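Local coordinates for putative 2OG-Fe(II) oxygenase family protein (Caulobacter crescentus CB15, PDB 3OOX) that probably acts as an iron(II)-dependent 2-oxoglutarate oxygenase, with ethylene formation from 2-oxoglutarate and coupled L-arginine oxidation as its proposed reactions, at residues A[56-60]-A[96-100]; A[134-139]-A[168-172]; A[195-201]-A[265-271]. All coordinates share one frame; numbering follows the deposited sequence. Where two conformers were deposited one is given.

Interaction 1: residues A[56-60]-A[96-100]; sequences KAFFA and KEFWH
Phe58 and Trp99 meet in a T-shaped pair, the six-membered ring of the indole presenting its edge to a face of the phenyl ring. The evidence is a centroid separation of 4.8 Å and an angle of 68° between the planes. The touch is off-centre: Trp99 CE3 stands 3.5 Å from Phe58 CZ, near the rim. Phe59 has CG beside its own backbone N and anti to the carbonyl carbon (chi1 -70°), which carries its ring to the strand. There the ring edge abuts the main chain, CZ of Phe59 lying 3.8 Å from Trp99 N, while Phe58 CD2 sits over one face of the Phe59 ring.

These rings wedge the last turn of helix 45-59 against strand 97-101, both within the N-terminal sequence family of these dioxygenases; the strand belongs to the large mixed sheet at the heart of this oxygenase fold.

The second kind of contact is between a ring and an acid. Glu97 reaches back past Phe59 with its chain extended beyond CG, the two side chains running in opposite directions. Its carboxylate is tilted 33° from the ring plane and approaches obliquely, Glu97 CD coming within 3.4 Å of Phe59 CD1. No hydrogen bond crosses between the two segments; the carboxylate is held by residues outside them. Glu97 OE2 bonds His175 ND1, while Glu97 OE1 takes Tyr79 OH and a salt bridge from Lys66, whose NZ also bonds Phe59 O.

Interaction 2: residues A[134-139]-A[168-172]; sequences LYNSLD and NSVLR
With CG anti to the backbone N in both Tyr135 (chi1 -179°) and Leu171 (chi1 179°), the two side chains extend into the gap between helix and strand and pass in opposite directions. Tyr135 CD2 lies 3.8 Å from Leu171 CB, and the phenol continues beyond it toward Ser169. There Tyr135 OH donates to Ser169 O at 2.8 Å. The hydroxyl approaches from above the carbonyl plane, 53° out of it, although Ser169 O itself lies near the plane of the tyrosine ring. A phenylalanine in place of Tyr135 would probably leave Ser169 O without this hydrogen bond.

The Leu138 and Leu171 side chains cross at about a right angle, with Leu138 CD1 4.1 Å from Leu171 CD1. At the other end a water links the segments, 2.9 Å from Asp139 OD1 and 2.6 Å from Ser169 OG. Asp139 OD2 is held by a salt bridge to Arg103, and Ser169 OG by His270 N.

Helix 127-152 thus lies across the start of strand 170-176; the axes of 134-139 and 170-172 come within 8.8 Å. Tyr135 also meets Phe267 edge-to-face and touches Met101, so one ring reaches the strands flanking 170-176 on both sides.

Interaction 3: residues A[195-201]-A[265-271]; sequences NTITLLL and TPFFLHF
His270 receives Asn195 CB over the centre of one ring face, a CH-pi contact in which CB is 3.5 Å from the ring centroid and 15° off the normal. At the edge of the same imidazole, in plane, ND1 bonds Phe268 O. The Phe271 ring is faced in like fashion by Thr196, whose OG1 stands 3.3 Å above its plane near the centre, with CG2 over the face beside it. Phe268 is approached at its edge, Asn195 OD1 lying 3.6 Å from Phe268 CD1, with amide and ring planes 79° apart. Leu199 CD1 likewise sits at the edge of the Phe267 ring, 4.0 Å from Phe267 CD2.

The Asn195 amide ties the bulge together. With CG between its backbone N and carbonyl carbon (chi1 52°), the amide is turned so that Asn195 ND2 donates to Leu269 O at 3.1 Å and to Thr198 OG1 at 2.9 Å, both acceptors in the amide plane, which fixes its rotation. Leu269 O also takes Thr196 N at 2.8 Å, in the carbonyl plane. Ile197 N makes a weak bond to Leu269 O at 3.4 Å, so Thr196 and Ile197 together face Leu269 as a classic beta bulge. From the hydrogen-bonded bulge pair Ile197-Leu269 the antiparallel ladder continues through Thr198-Phe268 (non-hydrogen-bonded) to Leu199-Phe267 (hydrogen-bonded). Where the strands part, two waters bridge Leu199 and Leu201 to Thr265.

Thr198 OG1 bonds Asp193, within a His-Gly-Asp sequence consistent with the iron-binding motif of this jelly-roll family. Ile197, Leu199, Phe267 and Leu269 share one sheet face, where helix 127-152 covers Phe267 and Leu269. In the sheet, strand 227-231 flanks 197-201, and strand 170-176 flanks 262-269.

From the N terminus, interaction 1 closes first, joining helix 45-59 to strand 97-101 across a 35-residue connection. The chain then runs into helix 127-152, and interaction 2 closes a mostly helical excursion of 28 residues by bringing that helix onto strand 170-176. Interaction 3 closes the longest loop, 63 residues, pairing strands 197-201 and 262-269. The three stand in series; none nests in or crosses another. They converge on one mixed sheet, in which 97-101, 170-176, 262-269 and 197-201 are successive neighbours. His100 NE2 lies 2.8 Å from Arg172 NE between interactions 1 and 2, and Val170 O lies 2.8 Å from Phe268 N between interactions 2 and 3.

Interaction 1: residues A[56-60]-A[96-100]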
loop_
_atom_site.group_PDB
_atom_site.type_symbol
_atom_site.label_atom_id
_atom_site.label_comp_id
_atom_site.label_asym_id
_atom_site.label_seq_id
_atom_site.Cartn_x
_atom_site.Cartn_y
_atom_site.Cartn_z
ATOM N N LYS A 56 16.951 -6.362 1.004
ATOM C CA LYS A 56 18.088 -6.267 0.082
ATOM C C LYS A 56 18.920 -7.550 0.110
ATOM O O LYS A 56 19.353 -8.051 -0.922
ATOM C CB LYS A 56 18.967 -5.058 0.408
ATOM C CG LYS A 56 18.328 -3.681 0.201
ATOM C CD LYS A 56 19.234 -2.552 0.664
ATOM C CE LYS A 56 18.688 -1.195 0.221
ATOM N NZ LYS A 56 19.481 -0.073 0.811
ATOM N N ALA A 57 19.131 -8.095 1.298
ATOM C CA ALA A 57 19.898 -9.324 1.455
ATOM C C ALA A 57 19.191 -10.508 0.811
ATOM O O ALA A 57 19.809 -11.314 0.110
ATOM C CB ALA A 57 20.161 -9.600 2.967
ATOM N N PHE A 58 17.874 -10.584 1.002
ATOM C CA PHE A 58 17.107 -11.642 0.356
ATOM C C PHE A 58 17.238 -11.597 -1.183
ATOM O O PHE A 58 17.495 -12.621 -1.832
ATOM C CB PHE A 58 15.614 -11.621 0.724
ATOM C CG PHE A 58 14.831 -12.582 -0.117
ATOM C CD1 PHE A 58 14.846 -13.934 0.158
ATOM C CD2 PHE A 58 14.150 -12.148 -1.247
ATOM C CE1 PHE A 58 14.189 -14.843 -0.625
ATOM C CE2 PHE A 58 13.509 -13.071 -2.058
ATOM C CZ PHE A 58 13.529 -14.405 -1.760
ATOM N N PHE A 59 17.028 -10.410 -1.750
ATOM C CA PHE A 59 17.041 -10.273 -3.211
ATOM C C PHE A 59 18.429 -10.465 -3.813
ATOM O O PHE A 59 18.559 -10.803 -4.991
ATOM C CB PHE A 59 16.461 -8.914 -3.652
ATOM C CG PHE A 59 14.959 -8.791 -3.434
ATOM C CD1 PHE A 59 14.097 -9.730 -3.992
ATOM C CD2 PHE A 59 14.440 -7.748 -2.701
ATOM C CE1 PHE A 59 12.719 -9.630 -3.805
ATOM C CE2 PHE A 59 13.058 -7.639 -2.515
ATOM C CZ PHE A 59 12.213 -8.599 -3.058
ATOM N N ALA A 60 19.467 -10.275 -2.988
ATOM C CA ALA A 60 20.860 -10.568 -3.400
ATOM C C ALA A 60 21.224 -12.066 -3.416
ATOM O O ALA A 60 22.296 -12.438 -3.931
ATOM C CB ALA A 60 21.825 -9.800 -2.497
ATOM N N LYS A 96 11.370 -6.735 -12.347
ATOM C CA LYS A 96 11.164 -6.472 -10.941
ATOM C C LYS A 96 10.828 -7.807 -10.274
ATOM O O LYS A 96 10.240 -8.706 -10.904
ATOM C CB LYS A 96 10.075 -5.436 -10.773
ATOM C CG LYS A 96 8.704 -5.907 -11.246
ATOM C CD LYS A 96 7.805 -4.782 -11.688
ATOM C CE LYS A 96 6.496 -5.309 -12.293
ATOM N NZ LYS A 96 6.596 -5.706 -13.721
ATOM N N GLU A 97 11.222 -7.936 -9.017
ATOM C CA GLU A 97 10.986 -9.144 -8.259
ATOM C C GLU A 97 10.343 -8.761 -6.932
ATOM O O GLU A 97 10.539 -7.651 -6.437
ATOM C CB GLU A 97 12.281 -9.942 -8.060
ATOM C CG GLU A 97 13.419 -9.164 -7.400
ATOM C CD GLU A 97 14.700 -9.949 -7.281
ATOM O OE1 GLU A 97 14.648 -11.199 -7.326
ATOM O OE2 GLU A 97 15.752 -9.289 -7.121
ATOM N N PHE A 98 9.543 -9.659 -6.368
ATOM C CA PHE A 98 8.691 -9.376 -5.220
ATOM C C PHE A 98 8.872 -10.402 -4.103
ATOM O O PHE A 98 9.109 -11.570 -4.379
ATOM C CB PHE A 98 7.199 -9.516 -5.587
ATOM C CG PHE A 98 6.701 -8.565 -6.687
ATOM C CD1 PHE A 98 6.940 -8.827 -8.028
ATOM C CD2 PHE A 98 5.891 -7.500 -6.371
ATOM C CE1 PHE A 98 6.444 -8.007 -9.002
ATOM C CE2 PHE A 98 5.374 -6.655 -7.352
ATOM C CZ PHE A 98 5.669 -6.896 -8.657
ATOM N N TRP A 99 8.614 -9.949 -2.882
ATOM C CA TRP A 99 8.320 -10.820 -1.747
ATOM C C TRP A 99 7.026 -10.312 -1.117
ATOM O O TRP A 99 6.895 -9.115 -0.878
ATOM C CB TRP A 99 9.431 -10.769 -0.685
ATOM C CG TRP A 99 9.138 -11.720 0.440
ATOM C CD1 TRP A 99 8.379 -11.476 1.557
ATOM C CD2 TRP A 99 9.570 -13.081 0.533
ATOM N NE1 TRP A 99 8.317 -12.603 2.346
ATOM C CE2 TRP A 99 9.035 -13.602 1.731
ATOM C CE3 TRP A 99 10.381 -13.907 -0.262
ATOM C CZ2 TRP A 99 9.284 -14.927 2.141
ATOM C CZ3 TRP A 99 10.618 -15.238 0.149
ATOM C CH2 TRP A 99 10.074 -15.718 1.342
ATOM N N HIS A 100 6.087 -11.195 -0.854
ATOM C CA HIS A 100 4.875 -10.814 -0.156
ATOM C C HIS A 100 4.721 -11.520 1.184
ATOM O O HIS A 100 4.832 -12.746 1.261
ATOM C CB HIS A 100 3.661 -11.130 -1.012
ATOM C CG HIS A 100 3.521 -10.210 -2.176
ATOM N ND1 HIS A 100 3.373 -10.661 -3.467
ATOM C CD2 HIS A 100 3.530 -8.856 -2.242
ATOM C CE1 HIS A 100 3.279 -9.616 -4.281
ATOM N NE2 HIS A 100 3.376 -8.507 -3.562
#

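Interaction 2: residues A[134-139]-A[168-172]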
loop_
_atom_site.group_PDB
_atom_site.type_symbol
_atom_site.label_atom_id
_atom_site.label_comp_id
_atom_site.label_asym_id
_atom_site.label_seq_id
_atom_site.Cartn_x
_atom_site.Cartn_y
_atom_site.Cartn_z
ATOM N N LEU A 134 8.215 -4.599 10.562
ATOM C CA LEU A 134 7.795 -3.549 9.644
ATOM C C LEU A 134 6.317 -3.674 9.270
ATOM O O LEU A 134 5.592 -2.662 9.199
ATOM C CB LEU A 134 8.697 -3.520 8.399
ATOM C CG LEU A 134 8.441 -2.367 7.401
ATOM C CD1 LEU A 134 8.624 -0.995 8.004
ATOM C CD2 LEU A 134 9.324 -2.500 6.142
ATOM N N TYR A 135 5.875 -4.909 9.046
ATOM C CA TYR A 135 4.459 -5.227 8.774
ATOM C C TYR A 135 3.570 -4.635 9.886
ATOM O O TYR A 135 2.642 -3.869 9.639
ATOM C CB TYR A 135 4.265 -6.747 8.672
ATOM C CG TYR A 135 2.854 -7.218 8.359
ATOM C CD1 TYR A 135 1.832 -7.102 9.299
ATOM C CD2 TYR A 135 2.521 -7.722 7.106
ATOM C CE1 TYR A 135 0.569 -7.509 9.037
ATOM C CE2 TYR A 135 1.207 -8.142 6.810
ATOM C CZ TYR A 135 0.228 -8.017 7.799
ATOM O OH TYR A 135 -1.058 -8.378 7.521
ATOM N N ASN A 136 3.927 -4.977 11.115
ATOM C CA ASN A 136 3.094 -4.554 12.238
ATOM C C ASN A 136 3.227 -3.067 12.535
ATOM O O ASN A 136 2.252 -2.420 12.949
ATOM C CB ASN A 136 3.430 -5.419 13.466
ATOM C CG ASN A 136 2.963 -6.866 13.298
ATOM O OD1 ASN A 136 3.777 -7.802 13.420
ATOM N ND2 ASN A 136 1.690 -7.055 12.980
ATOM N N SER A 137 4.405 -2.497 12.305
ATOM C CA SER A 137 4.600 -1.072 12.464
ATOM C C SER A 137 3.777 -0.244 11.476
ATOM O O SER A 137 3.180 0.763 11.833
ATOM C CB SER A 137 6.077 -0.754 12.293
ATOM O OG SER A 137 6.281 0.623 12.389
ATOM N N LEU A 138 3.787 -0.667 10.213
ATOM C CA LEU A 138 3.004 0.044 9.199
ATOM C C LEU A 138 1.503 -0.189 9.404
ATOM O O LEU A 138 0.700 0.706 9.151
ATOM C CB LEU A 138 3.469 -0.356 7.808
ATOM C CG LEU A 138 4.844 0.205 7.440
ATOM C CD1 LEU A 138 5.369 -0.445 6.155
ATOM C CD2 LEU A 138 4.832 1.715 7.303
ATOM N N ASP A 139 1.130 -1.393 9.841
ATOM C CA ASP A 139 -0.282 -1.694 10.151
ATOM C C ASP A 139 -0.747 -0.768 11.281
ATOM O O ASP A 139 -1.865 -0.231 11.240
ATOM C CB ASP A 139 -0.481 -3.170 10.553
ATOM C CG ASP A 139 -1.918 -3.603 10.483
ATOM O OD1 ASP A 139 -2.623 -3.224 9.525
ATOM O OD2 ASP A 139 -2.355 -4.360 11.389
ATOM N N ASN A 168 -6.597 -8.566 6.004
ATOM C CA ASN A 168 -5.844 -9.392 5.051
ATOM C C ASN A 168 -4.774 -8.540 4.376
ATOM O O ASN A 168 -4.675 -8.483 3.149
ATOM C CB ASN A 168 -6.790 -9.984 4.024
ATOM C CG ASN A 168 -6.225 -11.195 3.318
ATOM O OD1 ASN A 168 -5.076 -11.625 3.520
ATOM N ND2 ASN A 168 -7.074 -11.772 2.451
ATOM N N SER A 169 -3.983 -7.868 5.200
ATOM C CA SER A 169 -3.002 -6.900 4.747
ATOM C C SER A 169 -1.725 -7.555 4.283
ATOM O O SER A 169 -1.345 -8.637 4.758
ATOM C CB SER A 169 -2.732 -5.856 5.847
ATOM O OG SER A 169 -3.954 -5.200 6.192
ATOM N N VAL A 170 -1.048 -6.883 3.361
ATOM C CA VAL A 170 0.159 -7.449 2.735
ATOM C C VAL A 170 1.257 -6.406 2.754
ATOM O O VAL A 170 1.060 -5.285 2.303
ATOM C CB VAL A 170 -0.121 -7.910 1.326
ATOM C CG1 VAL A 170 1.186 -8.335 0.621
ATOM C CG2 VAL A 170 -1.118 -9.081 1.291
ATOM N N LEU A 171 2.428 -6.819 3.256
ATOM C CA LEU A 171 3.669 -6.064 3.106
ATOM C C LEU A 171 4.377 -6.619 1.892
ATOM O O LEU A 171 4.655 -7.829 1.819
ATOM C CB LEU A 171 4.582 -6.217 4.313
ATOM C CG LEU A 171 5.921 -5.500 4.262
ATOM C CD1 LEU A 171 5.728 -3.979 4.089
ATOM C CD2 LEU A 171 6.750 -5.789 5.538
ATOM N N ARG A 172 4.609 -5.758 0.886
ATOM C CA ARG A 172 5.293 -6.146 -0.324
ATOM C C ARG A 172 6.702 -5.571 -0.252
ATOM O O ARG A 172 6.900 -4.400 0.042
ATOM C CB ARG A 172 4.592 -5.530 -1.532
ATOM C CG ARG A 172 5.356 -5.687 -2.882
ATOM C CD ARG A 172 4.577 -5.018 -4.009
ATOM N NE ARG A 172 3.389 -5.773 -4.366
ATOM C CZ ARG A 172 2.443 -5.323 -5.182
ATOM N NH1 ARG A 172 2.536 -4.111 -5.728
ATOM N NH2 ARG A 172 1.407 -6.091 -5.430
HETATM O O HOH W 1 -4.788 -4.899 8.665
#

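Interaction 3: residues A[195-201]-A[265-271]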
loop_
_atom_site.group_PDB
_atom_site.type_symbol
_atom_site.label_atom_id
_atom_site.label_comp_id
_atom_site.label_asym_id
_atom_site.label_seq_id
_atom_site.Cartn_x
_atom_site.Cartn_y
_atom_site.Cartn_z
ATOM N N ASN A 195 -7.515 -2.039 -1.989
ATOM C CA ASN A 195 -7.583 -2.287 -0.557
ATOM C C ASN A 195 -8.141 -1.079 0.192
ATOM O O ASN A 195 -8.904 -0.297 -0.368
ATOM C CB ASN A 195 -6.204 -2.767 -0.061
ATOM C CG ASN A 195 -5.061 -1.841 -0.478
ATOM O OD1 ASN A 195 -4.712 -1.790 -1.675
ATOM N ND2 ASN A 195 -4.448 -1.128 0.499
ATOM N N THR A 196 -7.811 -0.924 1.461
ATOM C CA THR A 196 -8.377 0.152 2.282
ATOM C C THR A 196 -7.533 1.427 2.197
ATOM O O THR A 196 -7.984 2.442 1.659
ATOM C CB THR A 196 -8.567 -0.340 3.720
ATOM O OG1 THR A 196 -9.435 -1.493 3.691
ATOM C CG2 THR A 196 -9.109 0.788 4.669
ATOM N N ILE A 197 -6.313 1.361 2.710
ATOM C CA ILE A 197 -5.296 2.368 2.426
ATOM C C ILE A 197 -3.958 1.679 2.199
ATOM O O ILE A 197 -3.726 0.582 2.703
ATOM C CB ILE A 197 -5.118 3.425 3.542
ATOM C CG1 ILE A 197 -4.847 2.765 4.905
ATOM C CG2 ILE A 197 -6.377 4.323 3.615
ATOM C CD1 ILE A 197 -4.466 3.796 6.026
ATOM N N THR A 198 -3.064 2.339 1.451
ATOM C CA THR A 198 -1.706 1.841 1.223
ATOM C C THR A 198 -0.709 2.881 1.762
ATOM O O THR A 198 -0.875 4.123 1.586
ATOM C CB THR A 198 -1.483 1.598 -0.285
ATOM O OG1 THR A 198 -2.461 0.650 -0.700
ATOM C CG2 THR A 198 -0.084 1.064 -0.597
ATOM N N LEU A 199 0.318 2.392 2.484
ATOM C CA LEU A 199 1.316 3.215 3.127
ATOM C C LEU A 199 2.695 2.955 2.526
ATOM O O LEU A 199 3.171 1.819 2.558
ATOM C CB LEU A 199 1.335 2.950 4.637
ATOM C CG LEU A 199 0.057 3.321 5.370
ATOM C CD1 LEU A 199 -0.796 2.080 5.597
ATOM C CD2 LEU A 199 0.353 4.064 6.692
ATOM N N LEU A 200 3.329 4.003 1.994
ATOM C CA LEU A 200 4.598 3.875 1.268
ATOM C C LEU A 200 5.698 4.724 1.862
ATOM O O LEU A 200 5.667 5.955 1.789
ATOM C CB LEU A 200 4.401 4.305 -0.186
ATOM C CG LEU A 200 5.598 4.190 -1.113
ATOM C CD1 LEU A 200 6.022 2.758 -1.354
ATOM C CD2 LEU A 200 5.269 4.915 -2.419
ATOM N N LEU A 201 6.676 4.031 2.424
ATOM C CA LEU A 201 7.934 4.663 2.797
ATOM C C LEU A 201 8.840 4.936 1.583
ATOM O O LEU A 201 8.692 4.307 0.532
ATOM C CB LEU A 201 8.719 3.773 3.749
ATOM C CG LEU A 201 8.060 3.518 5.094
ATOM C CD1 LEU A 201 8.672 2.208 5.716
ATOM C CD2 LEU A 201 8.170 4.739 6.019
ATOM N N THR A 265 8.902 -0.859 -0.181
ATOM C CA THR A 265 8.227 -1.759 0.751
ATOM C C THR A 265 6.830 -1.241 1.108
ATOM O O THR A 265 6.534 -0.988 2.293
ATOM C CB THR A 265 9.069 -2.005 2.036
ATOM O OG1 THR A 265 9.147 -0.795 2.811
ATOM C CG2 THR A 265 10.491 -2.505 1.670
ATOM N N PRO A 266 5.926 -1.123 0.115
ATOM C CA PRO A 266 4.579 -0.686 0.410
ATOM C C PRO A 266 3.785 -1.674 1.281
ATOM O O PRO A 266 3.935 -2.870 1.141
ATOM C CB PRO A 266 3.925 -0.566 -0.971
ATOM C CG PRO A 266 4.709 -1.492 -1.824
ATOM C CD PRO A 266 6.122 -1.415 -1.313
ATOM N N PHE A 267 2.904 -1.124 2.121
ATOM C CA PHE A 267 2.027 -1.915 2.970
ATOM C C PHE A 267 0.603 -1.664 2.514
ATOM O O PHE A 267 0.118 -0.516 2.597
ATOM C CB PHE A 267 2.211 -1.529 4.433
ATOM C CG PHE A 267 1.352 -2.334 5.371
ATOM C CD1 PHE A 267 1.734 -3.609 5.751
ATOM C CD2 PHE A 267 0.150 -1.850 5.814
ATOM C CE1 PHE A 267 0.973 -4.384 6.555
ATOM C CE2 PHE A 267 -0.632 -2.650 6.645
ATOM C CZ PHE A 267 -0.176 -3.903 7.041
ATOM N N PHE A 268 -0.056 -2.722 2.052
ATOM C CA PHE A 268 -1.437 -2.691 1.571
ATOM C C PHE A 268 -2.358 -3.120 2.711
ATOM O O PHE A 268 -2.547 -4.340 2.971
ATOM C CB PHE A 268 -1.579 -3.601 0.354
ATOM C CG PHE A 268 -0.705 -3.209 -0.800
ATOM C CD1 PHE A 268 -1.128 -2.250 -1.706
ATOM C CD2 PHE A 268 0.541 -3.785 -0.988
ATOM C CE1 PHE A 268 -0.342 -1.914 -2.791
ATOM C CE2 PHE A 268 1.353 -3.392 -2.049
ATOM C CZ PHE A 268 0.904 -2.439 -2.935
ATOM N N LEU A 269 -2.953 -2.105 3.363
ATOM C CA LEU A 269 -3.814 -2.333 4.495
ATOM C C LEU A 269 -5.206 -2.656 4.002
ATOM O O LEU A 269 -5.765 -1.930 3.164
ATOM C CB LEU A 269 -3.837 -1.115 5.420
ATOM C CG LEU A 269 -4.351 -1.292 6.843
ATOM C CD1 LEU A 269 -3.745 -0.190 7.761
ATOM C CD2 LEU A 269 -5.881 -1.300 6.903
ATOM N N HIS A 270 -5.744 -3.788 4.471
ATOM C CA HIS A 270 -7.057 -4.298 4.088
ATOM C C HIS A 270 -7.957 -4.411 5.308
ATOM O O HIS A 270 -7.489 -4.595 6.443
ATOM C CB HIS A 270 -6.945 -5.731 3.577
ATOM C CG HIS A 270 -6.380 -5.883 2.196
ATOM N ND1 HIS A 270 -5.102 -5.501 1.816
ATOM C CD2 HIS A 270 -6.935 -6.457 1.098
ATOM C CE1 HIS A 270 -4.903 -5.858 0.554
ATOM N NE2 HIS A 270 -5.996 -6.422 0.095
ATOM N N PHE A 271 -9.266 -4.319 5.052
ATOM C CA PHE A 271 -10.247 -4.633 6.062
ATOM C C PHE A 271 -10.165 -6.162 6.407
ATOM O O PHE A 271 -9.685 -7.001 5.657
ATOM C CB PHE A 271 -11.668 -4.363 5.552
ATOM C CG PHE A 271 -12.023 -2.919 5.397
ATOM C CD1 PHE A 271 -11.839 -2.022 6.425
ATOM C CD2 PHE A 271 -12.646 -2.456 4.237
ATOM C CE1 PHE A 271 -12.178 -0.691 6.293
ATOM C CE2 PHE A 271 -13.046 -1.122 4.133
ATOM C CZ PHE A 271 -12.778 -0.230 5.148
HETATM O O HOH W 2 5.908 1.448 3.200
HETATM O O HOH W 3 9.596 1.816 0.416
#